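Local atomic coordinates of polymerase subunit PA (PDB entry 4CGS), a protein that probably binds RNA as part of the Dhori virus polymerase, this chain being the N-terminal domain of its PA subunit, the counterpart of the cap-snatching domain of orthomyxovirus polymerases. Residues K23-N28 with I36-K41; N118-R123 with R135-E140; R5-P8 with S12-I15. All blocks are in the same frame, centred on the assembly; numbering follows the deposited sequence.

Contact 1. Residues K23-N28 with I36-K41; sequences KEWMSN and IVECIK
A polar contact between a turn and a helix joins Glu38, on helix 31-44, to Glu24 and Trp25 in the connection that follows helix 13-18 and leads into helix 31-44. The backbones come closest between Trp25 CA and Glu38 CA, 6.9 Å. The Glu38 side chain crosses this gap: CG is anti to the backbone N (chi1 -167°) and the chain beyond it is extended, which carries the carboxylate straight out from the helix. Its OE1 accepts from Trp25 N at 3.0 Å, a weak bond because the N-H...O angle is only 126°. The same oxygen lies at the edge of the indole, near its plane, 3.3 Å from Trp25 CD1, and is 3.5 Å from Glu24 CB. The acid meets the ring at its edge, and the two planes are 60° apart. With Trp25 CG between the backbone N and the carbonyl carbon, the CD1 edge is turned to Glu38. Met26 CG packs on one ring face, Trp25 NE1 bonds to Ser19 O, and the ring also touches Pro31, Ala34 and Arg35. On the turn itself, Glu24 O accepts from Ser27 OG at 2.7 Å and from Ser27 N. The second carboxylate oxygen, Glu38 OE2, is bonded to Ser22 OG and Trp65 NE1, and Ser22 OG is also bonded to Glu24 N. Glu24 OE1 remains 5.9 Å from Glu38 OE1. With OE2 held by two hydrogen bonds and OE1 by a weak one, the rotation of the carboxylate is probably set mainly from the OE2 side, and these polar partners would tend to stabilise a negative charge despite the acid nearby.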
ATOM      1  N   LYS A  23      10.763  10.900  -0.774  1.00  8.31           N
ATOM      2  CA  LYS A  23      11.866  10.851  -1.725  1.00  8.98           C
ATOM      3  C   LYS A  23      11.877   9.590  -2.547  1.00  8.29           C
ATOM      4  O   LYS A  23      12.656   9.498  -3.502  1.00  8.49           O
ATOM      5  CB  LYS A  23      13.171  11.025  -0.997  1.00 11.91           C
ATOM      6  CG  LYS A  23      13.258  12.253  -0.110  1.00 17.64           C
ATOM      7  CD  LYS A  23      14.579  12.961  -0.277  1.00 21.63           C
ATOM      8  CE  LYS A  23      14.570  14.349   0.364  1.00 24.58           C
ATOM      9  NZ  LYS A  23      14.867  14.269   1.832  1.00 30.67           N
ATOM     10  N   GLU A  24      11.003   8.646  -2.218  1.00  7.22           N
ATOM     11  CA  GLU A  24      11.064   7.325  -2.938  1.00  7.36           C
ATOM     12  C   GLU A  24      10.716   7.487  -4.408  1.00  6.91           C
ATOM     13  O   GLU A  24      11.503   7.150  -5.282  1.00  7.02           O
ATOM     14  CB  GLU A  24      10.175   6.280  -2.198  1.00  7.56           C
ATOM     15  CG  GLU A  24      10.871   5.811  -0.942  1.00 12.97           C
ATOM     16  CD  GLU A  24      12.024   4.833  -1.238  1.00 14.51           C
ATOM     17  OE1 GLU A  24      12.149   4.368  -2.423  1.00 19.44           O
ATOM     18  OE2 GLU A  24      12.780   4.452  -0.317  1.00 20.83           O
ATOM     19  N   TRP A  25       9.513   7.965  -4.741  1.00  6.08           N
ATOM     20  CA  TRP A  25       9.165   8.130  -6.124  1.00  6.20           C
ATOM     21  C   TRP A  25      10.151   9.060  -6.832  1.00  8.10           C
ATOM     22  O   TRP A  25      10.435   8.927  -8.030  1.00  8.52           O
ATOM     23  CB  TRP A  25       7.730   8.624  -6.351  1.00  6.27           C
ATOM     24  CG  TRP A  25       7.368   9.921  -5.714  1.00  5.93           C
ATOM     25  CD1 TRP A  25       6.855  10.170  -4.435  1.00  6.22           C
ATOM     26  CD2 TRP A  25       7.552  11.248  -6.346  1.00  7.03           C
ATOM     27  NE1 TRP A  25       6.672  11.518  -4.308  1.00  6.92           N
ATOM     28  CE2 TRP A  25       7.059  12.184  -5.428  1.00  7.04           C
ATOM     29  CE3 TRP A  25       7.967  11.690  -7.600  1.00  7.38           C
ATOM     30  CZ2 TRP A  25       7.072  13.557  -5.693  1.00  8.88           C
ATOM     31  CZ3 TRP A  25       7.987  13.049  -7.859  1.00  8.44           C
ATOM     32  CH2 TRP A  25       7.522  13.956  -6.948  1.00  8.69           C
ATOM     33  N   MET A  26      10.667  10.056  -6.115  1.00  7.77           N
ATOM     34  CA  MET A  26      11.612  11.021  -6.699  1.00  8.54           C
ATOM     35  C   MET A  26      12.935  10.399  -7.173  1.00  8.71           C
ATOM     36  O   MET A  26      13.626  10.965  -8.014  1.00 11.19           O
ATOM     37  CB  MET A  26      11.874  12.094  -5.654  1.00  8.92           C
ATOM     38  CG  MET A  26      10.692  12.990  -5.283  1.00 12.17           C
ATOM     39  SD  MET A  26      11.210  14.214  -4.056  1.00 15.65           S
ATOM     40  CE  MET A  26       9.677  14.698  -3.341  1.00 24.52           C
ATOM     41  N   SER A  27      13.267   9.272  -6.578  1.00  8.99           N
ATOM     42  CA  SER A  27      14.473   8.568  -6.894  1.00  8.60           C
ATOM     43  C   SER A  27      14.326   7.655  -8.101  1.00  9.09           C
ATOM     44  O   SER A  27      15.345   7.116  -8.629  1.00 12.15           O
ATOM     45  CB  SER A  27      14.941   7.736  -5.697  1.00 10.43           C
ATOM     46  OG  SER A  27      14.146   6.574  -5.480  1.00  9.95           O
ATOM     47  N   ASN A  28      13.113   7.543  -8.633  1.00  8.69           N
ATOM     48  CA  ASN A  28      12.868   6.631  -9.722  1.00  9.89           C
ATOM     49  C   ASN A  28      13.118   7.310 -11.048  1.00  9.96           C
ATOM     50  O   ASN A  28      12.841   8.511 -11.168  1.00 11.74           O
ATOM     51  CB  ASN A  28      11.417   6.154  -9.657  1.00 11.67           C
ATOM     52  CG  ASN A  28      11.164   4.878 -10.449  1.00 11.60           C
ATOM     53  OD1 ASN A  28      11.137   4.896 -11.668  1.00 11.54           O
ATOM     54  ND2 ASN A  28      10.943   3.782  -9.726  1.00 11.74           N
ATOM     55  N   ILE A  36       2.542   7.754  -8.796  1.00  6.49           N
ATOM     56  CA  ILE A  36       1.226   7.185  -8.828  1.00  6.70           C
ATOM     57  C   ILE A  36       1.168   5.868  -8.155  1.00  5.71           C
ATOM     58  O   ILE A  36       0.279   5.628  -7.341  1.00  5.94           O
ATOM     59  CB  ILE A  36       0.696   7.113 -10.287  1.00  6.98           C
ATOM     60  CG1 ILE A  36       0.500   8.561 -10.842  1.00  6.96           C
ATOM     61  CG2 ILE A  36      -0.628   6.349 -10.342  1.00  8.45           C
ATOM     62  CD1 ILE A  36       0.254   8.666 -12.330  1.00  9.78           C
ATOM     63  N   VAL A  37       2.078   4.963  -8.470  1.00  5.74           N
ATOM     64  CA  VAL A  37       2.141   3.674  -7.775  1.00  5.66           C
ATOM     65  C   VAL A  37       2.294   3.809  -6.260  1.00  5.67           C
ATOM     66  O   VAL A  37       1.637   3.086  -5.508  1.00  5.82           O
ATOM     67  CB  VAL A  37       3.176   2.727  -8.392  1.00  5.90           C
ATOM     68  CG1 VAL A  37       3.349   1.465  -7.548  1.00  8.75           C
ATOM     69  CG2 VAL A  37       2.762   2.362  -9.811  1.00  8.60           C
ATOM     70  N   GLU A  38       3.091   4.776  -5.837  1.00  5.73           N
ATOM     71  CA  GLU A  38       3.312   4.969  -4.365  1.00  4.51           C
ATOM     72  C   GLU A  38       2.038   5.472  -3.718  1.00  5.14           C
ATOM     73  O   GLU A  38       1.673   5.058  -2.619  1.00  5.11           O
ATOM     74  CB  GLU A  38       4.494   5.919  -4.144  1.00  5.53           C
ATOM     75  CG  GLU A  38       5.001   5.931  -2.709  1.00  6.57           C
ATOM     76  CD  GLU A  38       6.248   6.750  -2.518  1.00  7.58           C
ATOM     77  OE1 GLU A  38       6.966   7.049  -3.485  1.00  6.72           O
ATOM     78  OE2 GLU A  38       6.470   7.164  -1.349  1.00  8.75           O
ATOM     79  N   CYS A  39       1.316   6.328  -4.409  1.00  5.19           N
ATOM     80  CA  CYS A  39       0.032   6.772  -3.916  1.00  5.50           C
ATOM     81  C   CYS A  39      -1.004   5.676  -3.916  1.00  5.30           C
ATOM     82  O   CYS A  39      -1.847   5.599  -3.032  1.00  5.42           O
ATOM     83  CB  CYS A  39      -0.528   7.953  -4.702  1.00  4.84           C
ATOM     84  SG  CYS A  39       0.351   9.528  -4.496  1.00  6.64           S
ATOM     85  N   ILE A  40      -0.961   4.771  -4.887  1.00  4.42           N
ATOM     86  CA  ILE A  40      -1.808   3.574  -4.895  1.00  5.75           C
ATOM     87  C   ILE A  40      -1.495   2.741  -3.658  1.00  5.54           C
ATOM     88  O   ILE A  40      -2.405   2.272  -2.960  1.00  5.39           O
ATOM     89  CB  ILE A  40      -1.642   2.772  -6.197  1.00  5.46           C
ATOM     90  CG1 ILE A  40      -2.250   3.547  -7.414  1.00  5.05           C
ATOM     91  CG2 ILE A  40      -2.336   1.390  -6.079  1.00  8.68           C
ATOM     92  CD1 ILE A  40      -1.987   2.888  -8.752  1.00  6.20           C
ATOM     93  N   LYS A  41      -0.190   2.501  -3.400  1.00  5.12           N
ATOM     94  CA  LYS A  41       0.220   1.739  -2.234  1.00  5.84           C
ATOM     95  C   LYS A  41      -0.308   2.361  -0.950  1.00  4.72           C
ATOM     96  O   LYS A  41      -0.838   1.665  -0.093  1.00  5.18           O
ATOM     97  CB  LYS A  41       1.713   1.664  -2.210  1.00  6.21           C
ATOM     98  CG  LYS A  41       2.296   0.915  -1.009  1.00  6.77           C
ATOM     99  CD  LYS A  41       3.803   0.958  -1.081  1.00  9.26           C
ATOM    100  CE  LYS A  41       4.476   0.458   0.164  1.00  8.92           C
ATOM    101  NZ  LYS A  41       5.970   0.344  -0.112  1.00 12.80           N
TER

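Contact 2. Residues N118-R123 with R135-E140; sequences NEIFVR and REYLDE
Ile120 CG2 rests on one face of the Tyr137 ring, a CH-pi contact measured at 3.9 Å from the methyl carbon to the ring centroid and 16° off the ring normal. This is the tight part of the contact. The methyl is shifted slightly toward the rim, with Tyr137 CG at 3.8 Å from Ile120 CG2, and the other branch, Ile120 CG1, reaches Tyr137 CE1 at 4.1 Å. CG2 gets there because it is the branch anti to the backbone N, while CG1 stands beside that N (chi1 -64°). Val122, two residues along the strand, approaches less squarely: its CG2 is 4.1 Å from Tyr137 CD2, oblique to the ring. Both residues point to the helix, whereas Phe121 between them points away and stacks with Tyr100.

Strand 119-125 is an outermost strand of the mixed sheet and runs parallel to strand 97-104, with helix 132-137 packed against one face of it, an arrangement consistent with the alpha/beta architecture of the influenza PA N-terminal domain. The hydroxyl end of the tyrosine is held by two hydrogen bonds, to Asp92 OD2 and Tyr60 OH, and the ring also touches Val99. The outer side is looser: Arg135 and Glu136, on the same helix, are exposed and make no contact with residues 118-123. Beyond Tyr137 the helix ends, the Leu138 side chain coming no nearer than 4.5 Å to the same residues, and Asp139 serves as N-cap of helix 140-157.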
ATOM      1  N   ASN A 118       6.056 -13.285  12.201  1.00  9.03           N
ATOM      2  CA  ASN A 118       5.327 -12.091  12.589  1.00  8.28           C
ATOM      3  C   ASN A 118       5.046 -11.091  11.459  1.00  7.93           C
ATOM      4  O   ASN A 118       4.638  -9.954  11.718  1.00  8.71           O
ATOM      5  CB  ASN A 118       5.990 -11.368  13.779  1.00 10.24           C
ATOM      6  CG  ASN A 118       7.302 -10.689  13.445  1.00 11.34           C
ATOM      7  OD1 ASN A 118       7.869 -10.874  12.400  1.00 10.96           O
ATOM      8  ND2 ASN A 118       7.813  -9.915  14.391  1.00 13.75           N
ATOM      9  N   GLU A 119       5.217 -11.540  10.224  1.00  7.33           N
ATOM     10  CA  GLU A 119       5.033 -10.667   9.035  1.00  6.67           C
ATOM     11  C   GLU A 119       3.944 -11.181   8.113  1.00  6.20           C
ATOM     12  O   GLU A 119       3.802 -12.413   7.900  1.00  8.41           O
ATOM     13  CB  GLU A 119       6.340 -10.569   8.230  1.00  8.11           C
ATOM     14  CG  GLU A 119       7.515  -9.924   8.985  1.00  8.30           C
ATOM     15  CD  GLU A 119       8.812  -9.910   8.159  1.00  7.89           C
ATOM     16  OE1 GLU A 119       8.969 -10.870   7.386  1.00 10.94           O
ATOM     17  OE2 GLU A 119       9.554  -8.956   8.354  1.00  9.97           O
ATOM     18  N   ILE A 120       3.270 -10.258   7.460  1.00  7.15           N
ATOM     19  CA  ILE A 120       2.327 -10.514   6.402  1.00  8.34           C
ATOM     20  C   ILE A 120       2.692  -9.613   5.224  1.00  6.88           C
ATOM     21  O   ILE A 120       2.821  -8.406   5.360  1.00  8.74           O
ATOM     22  CB  ILE A 120       0.853 -10.187   6.841  1.00 11.60           C
ATOM     23  CG1 ILE A 120       0.429 -11.098   7.951  1.00 15.79           C
ATOM     24  CG2 ILE A 120      -0.075 -10.202   5.571  1.00 13.13           C
ATOM     25  CD1 ILE A 120       0.233 -12.523   7.559  1.00 17.92           C
ATOM     26  N   PHE A 121       2.781 -10.168   4.013  1.00  7.91           N
ATOM     27  CA  PHE A 121       3.023  -9.397   2.807  1.00  8.19           C
ATOM     28  C   PHE A 121       1.740  -9.405   1.944  1.00  8.46           C
ATOM     29  O   PHE A 121       1.462 -10.338   1.249  1.00 10.16           O
ATOM     30  CB  PHE A 121       4.208  -9.998   2.025  1.00 11.33           C
ATOM     31  CG  PHE A 121       5.612  -9.636   2.557  1.00 14.35           C
ATOM     32  CD1 PHE A 121       6.007 -10.115   3.795  1.00 19.39           C
ATOM     33  CD2 PHE A 121       6.503  -8.813   1.855  1.00 19.33           C
ATOM     34  CE1 PHE A 121       7.248  -9.860   4.313  1.00 20.65           C
ATOM     35  CE2 PHE A 121       7.730  -8.505   2.411  1.00 18.66           C
ATOM     36  CZ  PHE A 121       8.113  -9.065   3.630  1.00 19.61           C
ATOM     37  N   VAL A 122       1.051  -8.274   1.966  1.00  6.74           N
ATOM     38  CA  VAL A 122      -0.104  -8.011   1.075  1.00  6.90           C
ATOM     39  C   VAL A 122       0.453  -7.722  -0.288  1.00  6.80           C
ATOM     40  O   VAL A 122       1.248  -6.750  -0.482  1.00  8.36           O
ATOM     41  CB  VAL A 122      -0.958  -6.842   1.615  1.00  6.80           C
ATOM     42  CG1 VAL A 122      -1.883  -6.284   0.563  1.00  8.30           C
ATOM     43  CG2 VAL A 122      -1.704  -7.288   2.897  1.00  8.94           C
ATOM     44  N   ARG A 123      -0.002  -8.510  -1.274  0.60  6.35           N
ATOM     45  CA  ARG A 123       0.535  -8.469  -2.636  0.60  6.76           C
ATOM     46  C   ARG A 123      -0.629  -8.387  -3.596  0.60  6.05           C
ATOM     47  O   ARG A 123      -1.449  -9.299  -3.689  0.60  8.15           O
ATOM     48  CB  ARG A 123       1.409  -9.683  -2.982  0.60  7.75           C
ATOM     49  CG  ARG A 123       2.822  -9.653  -2.340  0.60  9.09           C
ATOM     50  CD  ARG A 123       3.582 -10.919  -2.720  0.60 10.01           C
ATOM     51  NE  ARG A 123       5.057 -10.804  -2.591  0.60 10.31           N
ATOM     52  CZ  ARG A 123       5.838 -11.483  -1.732  0.60  9.51           C
ATOM     53  NH1 ARG A 123       5.303 -12.344  -0.846  0.60 11.67           N
ATOM     54  NH2 ARG A 123       7.186 -11.344  -1.801  0.60 10.28           N
ATOM     55  N   ARG A 135      -5.465 -12.808   0.009  1.00  6.69           N
ATOM     56  CA  ARG A 135      -6.910 -13.075   0.056  1.00  9.00           C
ATOM     57  C   ARG A 135      -7.353 -13.735   1.337  1.00  9.02           C
ATOM     58  O   ARG A 135      -8.487 -13.568   1.760  1.00  9.53           O
ATOM     59  CB  ARG A 135      -7.331 -13.992  -1.142  1.00 12.92           C
ATOM     60  CG  ARG A 135      -6.987 -13.444  -2.476  1.00 14.77           C
ATOM     61  CD  ARG A 135      -7.514 -14.382  -3.503  1.00 16.63           C
ATOM     62  NE  ARG A 135      -7.003 -15.721  -3.575  1.00 17.31           N
ATOM     63  CZ  ARG A 135      -6.270 -16.248  -4.570  1.00 13.97           C
ATOM     64  NH1 ARG A 135      -5.642 -15.531  -5.502  1.00 11.54           N
ATOM     65  NH2 ARG A 135      -6.080 -17.580  -4.542  1.00 15.29           N
ATOM     66  N   GLU A 136      -6.479 -14.534   1.948  1.00  7.72           N
ATOM     67  CA  GLU A 136      -6.819 -15.191   3.164  1.00  9.24           C
ATOM     68  C   GLU A 136      -6.655 -14.300   4.372  1.00  8.84           C
ATOM     69  O   GLU A 136      -7.421 -14.393   5.328  1.00 11.32           O
ATOM     70  CB  GLU A 136      -5.934 -16.436   3.325  1.00 12.70           C
ATOM     71  CG  GLU A 136      -6.112 -17.162   4.631  1.00 18.08           C
ATOM     72  CD  GLU A 136      -7.474 -17.832   4.797  1.00 26.46           C
ATOM     73  OE1 GLU A 136      -7.983 -18.409   3.799  1.00 28.19           O
ATOM     74  OE2 GLU A 136      -8.023 -17.776   5.944  1.00 37.75           O
ATOM     75  N   TYR A 137      -5.647 -13.426   4.321  1.00  7.78           N
ATOM     76  CA  TYR A 137      -5.365 -12.502   5.399  1.00  7.72           C
ATOM     77  C   TYR A 137      -6.448 -11.445   5.500  1.00  6.66           C
ATOM     78  O   TYR A 137      -6.945 -11.149   6.575  1.00  7.87           O
ATOM     79  CB  TYR A 137      -3.992 -11.846   5.239  1.00  7.00           C
ATOM     80  CG  TYR A 137      -3.809 -10.677   6.145  1.00  7.13           C
ATOM     81  CD1 TYR A 137      -3.642 -10.862   7.509  1.00  6.52           C
ATOM     82  CD2 TYR A 137      -3.824  -9.415   5.682  1.00  6.28           C
ATOM     83  CE1 TYR A 137      -3.473  -9.775   8.343  1.00  7.25           C
ATOM     84  CE2 TYR A 137      -3.673  -8.316   6.515  1.00  6.63           C
ATOM     85  CZ  TYR A 137      -3.503  -8.502   7.840  1.00  6.33           C
ATOM     86  OH  TYR A 137      -3.463  -7.425   8.722  1.00  6.92           O
ATOM     87  N   LEU A 138      -6.764 -10.796   4.375  1.00  6.05           N
ATOM     88  CA  LEU A 138      -7.753  -9.715   4.334  1.00  6.00           C
ATOM     89  C   LEU A 138      -9.186 -10.302   4.486  1.00  6.32           C
ATOM     90  O   LEU A 138      -9.492 -11.374   3.960  1.00  7.64           O
ATOM     91  CB  LEU A 138      -7.642  -8.904   3.031  1.00  6.16           C
ATOM     92  CG  LEU A 138      -6.349  -8.133   2.838  1.00  7.30           C
ATOM     93  CD1 LEU A 138      -6.453  -7.482   1.465  1.00  7.74           C
ATOM     94  CD2 LEU A 138      -6.128  -7.079   3.906  1.00  8.22           C
ATOM     95  N   ASP A 139     -10.026  -9.574   5.223  1.00  6.41           N
ATOM     96  CA  ASP A 139     -11.421  -9.965   5.372  1.00  6.75           C
ATOM     97  C   ASP A 139     -12.220  -9.538   4.164  1.00  6.05           C
ATOM     98  O   ASP A 139     -11.714  -8.796   3.299  1.00  7.01           O
ATOM     99  CB  ASP A 139     -11.987  -9.564   6.699  1.00  8.83           C
ATOM    100  CG  ASP A 139     -12.318  -8.164   6.880  1.00 10.64           C
ATOM    101  OD1 ASP A 139     -12.428  -7.419   5.936  1.00 11.61           O
ATOM    102  OD2 ASP A 139     -12.582  -7.856   8.116  1.00 14.59           O
ATOM    103  N   GLU A 140     -13.495  -9.922   4.082  1.00  6.69           N
ATOM    104  CA  GLU A 140     -14.248  -9.680   2.849  1.00  6.94           C
ATOM    105  C   GLU A 140     -14.377  -8.171   2.590  1.00  7.04           C
ATOM    106  O   GLU A 140     -14.283  -7.738   1.438  1.00  7.48           O
ATOM    107  CB  GLU A 140     -15.602 -10.367   2.942  1.00  7.87           C
ATOM    108  CG  GLU A 140     -16.364 -10.328   1.646  1.00  8.04           C
ATOM    109  CD  GLU A 140     -17.741 -10.993   1.679  1.00  6.90           C
ATOM    110  OE1 GLU A 140     -18.171 -11.360   2.753  1.00 11.91           O
ATOM    111  OE2 GLU A 140     -18.390 -11.099   0.628  1.00  8.99           O
TER

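Contact 3. Residues R5-P8 with S12-I15; sequences RHKP and SSEI
Lys7 leaves its backbone fully extended through CD, with CG anti to the backbone N, and then curls twice, at chi3 (73°) and chi4 (63°). The first, straight part carries the aliphatic chain across to the start of helix 13-18, and the two bends turn the ammonium back toward its own loop. Lys7 CD passes 4.0 Å from Ser12 O, and Lys7 CE lies 3.7 Å from Ser13 OG; both are carbon-to-oxygen contacts. The charged end looks elsewhere: Lys7 NZ donates to Pro8 O at 2.9 Å, from above the plane of that carbonyl, and also bonds to Ile11 O, so one ammonium group ties together the two ends of the loop 8-11. On the helix side, Ser12 is the N-cap, its OG accepting from Ile15 N at 3.1 Å with an N-H...O angle of 158°, which caps the turn whose start the lysine carbons touch. Around this surface contact, Lys7 and Pro8 both touch Trp16 of helix 13-18, Pro8 also packs on Ile36 of helix 31-44 and on Ile153 and Glu156 of helix 140-157, and Ile15 touches Cys39 and Thr43 of helix 31-44.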
ATOM      1  N   ARG A   5      -1.090  18.500 -12.574  1.00 16.76           N
ATOM      2  CA  ARG A   5      -1.934  18.241 -13.711  1.00 15.22           C
ATOM      3  C   ARG A   5      -2.024  16.744 -13.989  1.00 14.59           C
ATOM      4  O   ARG A   5      -2.932  16.246 -14.633  1.00 17.44           O
ATOM      5  CB  ARG A   5      -1.489  19.029 -14.954  1.00 18.43           C
ATOM      6  CG  ARG A   5      -0.190  18.576 -15.593  1.00 21.55           C
ATOM      7  CD  ARG A   5       0.017  19.278 -16.940  1.00 28.39           C
ATOM      8  NE  ARG A   5      -0.708  18.601 -18.049  1.00 39.80           N
ATOM      9  CZ  ARG A   5      -1.912  18.944 -18.533  1.00 44.81           C
ATOM     10  NH1 ARG A   5      -2.604  19.974 -18.020  1.00 42.09           N
ATOM     11  NH2 ARG A   5      -2.452  18.244 -19.534  1.00 43.02           N
ATOM     12  N   HIS A   6      -1.033  16.041 -13.498  1.00 12.71           N
ATOM     13  CA  HIS A   6      -0.863  14.625 -13.727  1.00 11.81           C
ATOM     14  C   HIS A   6      -1.514  13.721 -12.703  1.00 11.74           C
ATOM     15  O   HIS A   6      -1.512  12.494 -12.878  1.00 12.17           O
ATOM     16  CB  HIS A   6       0.650  14.256 -13.844  1.00 12.61           C
ATOM     17  CG  HIS A   6       1.361  15.015 -14.948  1.00 13.83           C
ATOM     18  ND1 HIS A   6       1.040  14.893 -16.245  1.00 15.20           N
ATOM     19  CD2 HIS A   6       2.415  15.910 -14.866  1.00 18.59           C
ATOM     20  CE1 HIS A   6       1.888  15.683 -16.980  1.00 17.71           C
ATOM     21  NE2 HIS A   6       2.732  16.294 -16.115  1.00 21.55           N
ATOM     22  N   LYS A   7      -2.064  14.291 -11.625  1.00  9.74           N
ATOM     23  CA  LYS A   7      -2.736  13.459 -10.589  1.00  8.92           C
ATOM     24  C   LYS A   7      -3.889  12.743 -11.231  1.00  8.23           C
ATOM     25  O   LYS A   7      -4.759  13.394 -11.786  1.00  9.29           O
ATOM     26  CB  LYS A   7      -3.268  14.319  -9.497  1.00  9.31           C
ATOM     27  CG  LYS A   7      -3.865  13.503  -8.334  1.00  7.84           C
ATOM     28  CD  LYS A   7      -4.540  14.358  -7.286  1.00  9.97           C
ATOM     29  CE  LYS A   7      -5.852  14.941  -7.730  1.00 10.03           C
ATOM     30  NZ  LYS A   7      -6.897  13.919  -8.022  1.00  9.53           N
ATOM     31  N   PRO A   8      -3.968  11.398 -11.114  1.00  8.09           N
ATOM     32  CA  PRO A   8      -5.160  10.702 -11.531  1.00  8.87           C
ATOM     33  C   PRO A   8      -6.399  11.164 -10.732  1.00  9.11           C
ATOM     34  O   PRO A   8      -6.294  11.525  -9.569  1.00  8.98           O
ATOM     35  CB  PRO A   8      -4.814   9.229 -11.267  1.00  8.79           C
ATOM     36  CG  PRO A   8      -3.339   9.181 -11.229  1.00  9.79           C
ATOM     37  CD  PRO A   8      -2.939  10.469 -10.618  1.00  9.88           C
ATOM     38  N   SER A  12      -6.825  10.694  -4.277  1.00  7.33           N
ATOM     39  CA  SER A  12      -7.303  11.940  -3.605  1.00  7.73           C
ATOM     40  C   SER A  12      -6.258  13.077  -3.617  1.00  7.70           C
ATOM     41  O   SER A  12      -5.038  12.839  -3.608  1.00  7.54           O
ATOM     42  CB  SER A  12      -7.714  11.672  -2.165  1.00  8.19           C
ATOM     43  OG  SER A  12      -6.567  11.463  -1.342  1.00  8.35           O
ATOM     44  N   SER A  13      -6.709  14.316  -3.646  1.00  8.76           N
ATOM     45  CA  SER A  13      -5.831  15.416  -3.617  1.00  8.39           C
ATOM     46  C   SER A  13      -4.940  15.390  -2.402  1.00  7.09           C
ATOM     47  O   SER A  13      -3.773  15.746  -2.498  1.00  9.17           O
ATOM     48  CB  SER A  13      -6.622  16.751  -3.705  1.00  9.65           C
ATOM     49  OG  SER A  13      -7.338  16.852  -4.900  1.00 14.92           O
ATOM     50  N   GLU A  14      -5.486  14.963  -1.270  1.00  6.77           N
ATOM     51  CA  GLU A  14      -4.672  14.991  -0.007  1.00  7.68           C
ATOM     52  C   GLU A  14      -3.617  13.918   0.021  1.00  6.65           C
ATOM     53  O   GLU A  14      -2.532  14.181   0.532  1.00  6.96           O
ATOM     54  CB  GLU A  14      -5.574  15.004   1.226  1.00  8.72           C
ATOM     55  CG  GLU A  14      -6.504  13.801   1.391  1.00  7.33           C
ATOM     56  CD  GLU A  14      -7.865  13.859   0.698  1.00 10.05           C
ATOM     57  OE1 GLU A  14      -8.009  14.604  -0.289  1.00 10.24           O
ATOM     58  OE2 GLU A  14      -8.759  13.117   1.208  1.00 12.04           O
ATOM     59  N   ILE A  15      -3.882  12.758  -0.555  1.00  6.83           N
ATOM     60  CA  ILE A  15      -2.847  11.710  -0.712  1.00  7.20           C
ATOM     61  C   ILE A  15      -1.763  12.141  -1.680  1.00  6.98           C
ATOM     62  O   ILE A  15      -0.578  11.997  -1.403  1.00  7.06           O
ATOM     63  CB  ILE A  15      -3.493  10.344  -0.987  1.00  7.18           C
ATOM     64  CG1 ILE A  15      -4.173   9.813   0.280  1.00  8.12           C
ATOM     65  CG2 ILE A  15      -2.430   9.404  -1.603  1.00  7.35           C
ATOM     66  CD1 ILE A  15      -4.976   8.519   0.047  1.00  8.94           C
TER

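Overall arrangement
Contacts 1 and 3 belong to one helical region: helices 13-18 and 31-44 follow each other in the chain, the contact centres are about 13 Å apart, and they touch through Ile36 CD1 with Pro8 CG at 3.8 Å and Cys39 CB with Ile15 CG2 at 3.9 Å. Contact 2 lies across the chain's centre from both, its centre about 22 Å from that of contact 1 and about 27 Å from that of contact 3, and involves the sheet edge instead. Contact 3 is at the surface; contacts 1 and 2 are partly buried. Their chemistry differs too: a carboxylate on a backbone amide in contact 1, apolar side chains round a tyrosine ring in contact 2, and aliphatic lysine carbons beside oxygens in contact 3.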